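Local atomic coordinates of endo-1,4-beta-mannanase (Eisenia fetida, PDB entry 5Y6T), a protein that probably hydrolyses internal beta-1,4-mannosidic bonds in mannans, as an endo-acting beta-mannanase of glycoside hydrolase family 5. Residues A[299-304]-A[334-339]; A[306-311]-A[341-346]. One frame throughout, in Å; residues are numbered along the deposited sequence. Where two conformers were deposited one is given.

Contact 1. Residues A[299-304]-A[334-339]; sequences SQSGGD and NADSFA
The D336 carboxylate receives two successive backbone N-H groups of 299-304, one on each oxygen through its syn lone pair: Q300 N to D336 OD2 and S301 N to D336 OD1, both 2.7 Å. Both bonds are fairly straight, with N-H...O angles close to 160°. One side of the carboxylate plane is visited by S301 OG, which donates to D336 OD1 at 2.8 Å from 38° out of the plane; Q300 CB lies off the opposite side, 3.4 Å from D336 OD2. The second flat group, the N334 amide, carries G302 CA over its face, 3.7 Å from N334 CG, where a CB at G302 would clash. Beside it S299 OG, placed between its own backbone N and carbonyl carbon (chi1 67°), donates to N334 O at 2.6 Å and accepts from G302 N at 2.7 Å, the latter bond an ST motif. The loop follows strand 293-297 and makes a type I turn from Q300 to G303, so D336 takes up two N-H groups at the start of that turn. An asparagine at D336 would probably leave one of those N-H groups facing an amide NH2 instead of an acceptor. Three donors grip the buried carboxylate, two of them on OD1, which is likely to favour its ionised form and to fix its rotation.

Contact 2. Residues A[306-311]-A[341-346]; sequences RSITDQ and QAQGLN
I308 lays its CG2 methyl against helix 338-348, 3.9 Å from Q343 CB and equally far from G344 N, while I308 CG1 comes within 4.2 Å of Q341 CA. With CG1 opposite the backbone N (chi1 -166°), one branch is brought near Q341 and the other near Q343 and G344. T309 OG1 lies 3.7 Å from Q343 O. G344 lets the backbones come close: T309 CA and G344 CA are 4.6 Å apart, and a CB at G344 would fall tightly against I308 CG1. This is van der Waals packing, mostly of a methyl against helix backbone, between adjacent outer helices of the (beta/alpha)8 barrel expected of family 5, the ones that follow strands 293-297 and 322-325. Behind I308, a capping box sets the first turn of its helix: D310 N donates to S307 OG at 3.0 Å, and S307 N to D310 OD2 at 3.1 Å, the latter from 43° out of the carboxylate plane. On the other helix, the Q341 amide is bonded outside the two segments, OE1 accepting from S325 OG and NE2 donating to the carbonyls of Q327 and S337. Further along, L345 packs on S25 and M27 of strand 20-28.

Contacts 1 and 2 have centres about 9 Å apart on the same side of the chain's centre. Their segments alternate along the sequence, 299-304, 306-311, 334-339, 341-346, so two consecutive strand-loop-helix units of the barrel are joined twice, first through their loops and then through their helices. Both use helix 338-348, contact 1 at its approach and contact 2 on its body. Two probable hydrogen bonds tie the loop to helix 308-317: Q300 OE1 accepts from I308 N at 2.8 Å, and S299 O from Q311 NE2 at 3.0 Å. The loops of contact 1 follow the C-terminal ends of strands 293-297 and 322-325, the side where family 5 barrels usually carry the active site.

Contact 1. Residues A[299-304]-A[334-339]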
loop_
_atom_site.group_PDB
_atom_site.type_symbol
_atom_site.label_atom_id
_atom_site.label_comp_id
_atom_site.label_asym_id
_atom_site.label_seq_id
_atom_site.Cartn_x
_atom_site.Cartn_y
_atom_site.Cartn_z
ATOM N N SER A 299 -13.648 5.764 1.681
ATOM C CA SER A 299 -14.020 6.772 2.666
ATOM C C SER A 299 -15.535 6.946 2.563
ATOM O O SER A 299 -16.158 6.544 1.563
ATOM C CB SER A 299 -13.316 8.078 2.400
ATOM O OG SER A 299 -13.747 8.687 1.212
ATOM N N GLN A 300 -16.116 7.479 3.633
ATOM C CA GLN A 300 -17.513 7.772 3.652
ATOM C C GLN A 300 -17.806 8.912 2.644
ATOM O O GLN A 300 -18.766 8.867 1.831
ATOM C CB GLN A 300 -17.940 8.113 5.092
ATOM C CG GLN A 300 -19.467 8.359 5.217
ATOM C CD GLN A 300 -19.785 8.687 6.646
ATOM O OE1 GLN A 300 -19.803 7.796 7.491
ATOM N NE2 GLN A 300 -20.003 9.943 6.941
ATOM N N SER A 301 -16.992 9.947 2.728
ATOM C CA SER A 301 -17.123 11.098 1.814
ATOM C C SER A 301 -16.937 10.696 0.365
ATOM O O SER A 301 -17.522 11.303 -0.542
ATOM C CB SER A 301 -16.184 12.259 2.138
ATOM O OG SER A 301 -14.835 11.873 2.243
ATOM N N GLY A 302 -16.070 9.707 0.153
ATOM C CA GLY A 302 -15.863 9.193 -1.184
ATOM C C GLY A 302 -16.656 7.977 -1.487
ATOM O O GLY A 302 -16.278 7.183 -2.366
ATOM N N GLY A 303 -17.786 7.799 -0.801
ATOM C CA GLY A 303 -18.698 6.767 -1.105
ATOM C C GLY A 303 -20.035 7.209 -1.718
ATOM O O GLY A 303 -20.173 8.288 -2.268
ATOM N N ASP A 304 -21.004 6.343 -1.591
ATOM C CA ASP A 304 -22.317 6.487 -2.251
ATOM C C ASP A 304 -23.402 6.839 -1.240
ATOM O O ASP A 304 -24.609 6.663 -1.555
ATOM C CB ASP A 304 -22.677 5.173 -3.007
ATOM C CG ASP A 304 -22.957 4.002 -2.082
ATOM O OD1 ASP A 304 -22.603 4.057 -0.875
ATOM O OD2 ASP A 304 -23.442 2.995 -2.629
ATOM N N ASN A 334 -12.080 13.512 -1.104
ATOM C CA ASN A 334 -12.458 12.197 -0.666
ATOM C C ASN A 334 -11.830 11.743 0.662
ATOM O O ASN A 334 -11.919 10.581 0.994
ATOM C CB ASN A 334 -12.260 11.210 -1.748
ATOM C CG ASN A 334 -13.341 11.300 -2.826
ATOM O OD1 ASN A 334 -14.401 11.988 -2.681
ATOM N ND2 ASN A 334 -13.134 10.540 -3.861
ATOM N N ALA A 335 -11.284 12.659 1.445
ATOM C CA ALA A 335 -10.850 12.329 2.753
ATOM C C ALA A 335 -11.956 12.616 3.767
ATOM O O ALA A 335 -12.548 13.723 3.785
ATOM C CB ALA A 335 -9.583 13.090 3.089
ATOM N N ASP A 336 -12.220 11.640 4.621
ATOM C CA ASP A 336 -12.992 11.862 5.822
ATOM C C ASP A 336 -12.221 12.558 6.910
ATOM O O ASP A 336 -10.978 12.556 6.936
ATOM C CB ASP A 336 -13.457 10.484 6.342
ATOM C CG ASP A 336 -14.479 9.841 5.468
ATOM O OD1 ASP A 336 -15.169 10.537 4.631
ATOM O OD2 ASP A 336 -14.628 8.596 5.608
ATOM N N SER A 337 -12.916 13.116 7.874
ATOM C CA SER A 337 -12.271 13.531 9.089
ATOM C C SER A 337 -11.720 12.318 9.876
ATOM O O SER A 337 -12.232 11.189 9.734
ATOM C CB SER A 337 -13.261 14.316 9.986
ATOM O OG SER A 337 -14.219 13.432 10.522
ATOM N N PHE A 338 -10.723 12.558 10.721
ATOM C CA PHE A 338 -10.219 11.519 11.630
ATOM C C PHE A 338 -11.408 10.973 12.462
ATOM O O PHE A 338 -11.567 9.755 12.664
ATOM C CB PHE A 338 -9.130 12.058 12.534
ATOM C CG PHE A 338 -8.477 11.010 13.323
ATOM C CD1 PHE A 338 -9.050 10.560 14.522
ATOM C CD2 PHE A 338 -7.302 10.432 12.892
ATOM C CE1 PHE A 338 -8.418 9.534 15.272
ATOM C CE2 PHE A 338 -6.687 9.437 13.640
ATOM C CZ PHE A 338 -7.261 8.974 14.809
ATOM N N ALA A 339 -12.244 11.899 12.979
ATOM C CA ALA A 339 -13.364 11.500 13.869
ATOM C C ALA A 339 -14.328 10.525 13.176
ATOM O O ALA A 339 -14.805 9.564 13.760
ATOM C CB ALA A 339 -14.140 12.724 14.352
#

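Contact 2. Residues A[306-311]-A[341-346]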
loop_
_atom_site.group_PDB
_atom_site.type_symbol
_atom_site.label_atom_id
_atom_site.label_comp_id
_atom_site.label_asym_id
_atom_site.label_seq_id
_atom_site.Cartn_x
_atom_site.Cartn_y
_atom_site.Cartn_z
ATOM N N ARG A 306 -23.323 5.299 2.029
ATOM C CA ARG A 306 -23.244 4.342 3.068
ATOM C C ARG A 306 -22.285 4.903 4.142
ATOM O O ARG A 306 -21.452 5.736 3.880
ATOM C CB ARG A 306 -22.757 2.978 2.584
ATOM C CG ARG A 306 -21.360 2.972 2.000
ATOM C CD ARG A 306 -21.066 1.656 1.270
ATOM N NE ARG A 306 -21.967 1.518 0.132
ATOM C CZ ARG A 306 -22.505 0.395 -0.310
ATOM N NH1 ARG A 306 -22.184 -0.774 0.209
ATOM N NH2 ARG A 306 -23.325 0.447 -1.348
ATOM N N SER A 307 -22.423 4.433 5.371
ATOM C CA SER A 307 -21.663 5.005 6.454
ATOM C C SER A 307 -20.293 4.335 6.525
ATOM O O SER A 307 -20.120 3.188 6.048
ATOM C CB SER A 307 -22.324 4.801 7.787
ATOM O OG SER A 307 -22.294 3.457 8.124
ATOM N N ILE A 308 -19.376 5.036 7.182
ATOM C CA ILE A 308 -18.045 4.480 7.481
ATOM C C ILE A 308 -18.146 3.123 8.208
ATOM O O ILE A 308 -17.362 2.180 7.971
ATOM C CB ILE A 308 -17.205 5.469 8.318
ATOM C CG1 ILE A 308 -15.721 5.017 8.301
ATOM C CG2 ILE A 308 -17.743 5.641 9.765
ATOM C CD1 ILE A 308 -15.010 5.396 7.028
ATOM N N THR A 309 -19.114 2.975 9.112
ATOM C CA THR A 309 -19.270 1.713 9.832
ATOM C C THR A 309 -19.710 0.607 8.886
ATOM O O THR A 309 -19.289 -0.537 9.029
ATOM C CB THR A 309 -20.243 1.938 11.012
ATOM O OG1 THR A 309 -19.586 2.807 11.964
ATOM C CG2 THR A 309 -20.618 0.660 11.659
ATOM N N ASP A 310 -20.639 0.930 7.969
ATOM C CA ASP A 310 -21.054 -0.026 6.952
ATOM C C ASP A 310 -19.841 -0.562 6.138
ATOM O O ASP A 310 -19.792 -1.760 5.805
ATOM C CB ASP A 310 -22.013 0.604 5.943
ATOM C CG ASP A 310 -23.405 0.877 6.498
ATOM O OD1 ASP A 310 -23.835 0.235 7.511
ATOM O OD2 ASP A 310 -23.998 1.818 5.908
ATOM N N GLN A 311 -18.912 0.326 5.832
ATOM C CA GLN A 311 -17.803 -0.019 5.005
ATOM C C GLN A 311 -16.834 -0.928 5.763
ATOM O O GLN A 311 -16.462 -1.998 5.267
ATOM C CB GLN A 311 -17.146 1.258 4.529
ATOM C CG GLN A 311 -17.981 2.137 3.614
ATOM C CD GLN A 311 -17.411 3.496 3.346
ATOM O OE1 GLN A 311 -16.880 4.164 4.257
ATOM N NE2 GLN A 311 -17.481 3.948 2.083
ATOM N N GLN A 341 -13.540 8.492 10.599
ATOM C CA GLN A 341 -12.811 7.225 10.439
ATOM C C GLN A 341 -12.729 6.461 11.760
ATOM O O GLN A 341 -12.854 5.212 11.768
ATOM C CB GLN A 341 -11.429 7.468 9.867
ATOM C CG GLN A 341 -11.523 7.998 8.438
ATOM C CD GLN A 341 -10.233 8.607 7.921
ATOM O OE1 GLN A 341 -9.371 7.891 7.474
ATOM N NE2 GLN A 341 -10.072 9.885 8.101
ATOM N N ALA A 342 -12.486 7.176 12.851
ATOM C CA ALA A 342 -12.469 6.559 14.177
ATOM C C ALA A 342 -13.753 5.747 14.396
ATOM O O ALA A 342 -13.690 4.761 15.053
ATOM C CB ALA A 342 -12.315 7.592 15.278
ATOM N N GLN A 343 -14.916 6.184 13.909
ATOM C CA GLN A 343 -16.173 5.406 14.165
ATOM C C GLN A 343 -16.063 4.013 13.574
ATOM O O GLN A 343 -16.563 3.028 14.112
ATOM C CB GLN A 343 -17.403 6.118 13.648
ATOM C CG GLN A 343 -17.628 7.490 14.265
ATOM C CD GLN A 343 -18.865 8.134 13.594
ATOM O OE1 GLN A 343 -18.857 8.446 12.421
ATOM N NE2 GLN A 343 -19.934 8.218 14.329
ATOM N N GLY A 344 -15.446 3.903 12.415
ATOM C CA GLY A 344 -15.240 2.579 11.862
ATOM C C GLY A 344 -14.280 1.736 12.601
ATOM O O GLY A 344 -14.530 0.557 12.721
ATOM N N LEU A 345 -13.177 2.336 13.084
ATOM C CA LEU A 345 -12.252 1.602 13.926
ATOM C C LEU A 345 -12.973 1.124 15.178
ATOM O O LEU A 345 -12.841 -0.024 15.588
ATOM C CB LEU A 345 -11.036 2.420 14.286
ATOM C CG LEU A 345 -10.248 2.968 13.084
ATOM C CD1 LEU A 345 -9.022 3.634 13.653
ATOM C CD2 LEU A 345 -9.909 1.844 12.135
ATOM N N ASN A 346 -13.756 2.028 15.784
ATOM C CA ASN A 346 -14.492 1.650 16.973
ATOM C C ASN A 346 -15.362 0.430 16.752
ATOM O O ASN A 346 -15.424 -0.479 17.576
ATOM C CB ASN A 346 -15.426 2.746 17.480
ATOM C CG ASN A 346 -14.771 4.071 17.904
ATOM O OD1 ASN A 346 -15.505 5.074 17.912
ATOM N ND2 ASN A 346 -13.485 4.126 18.204
#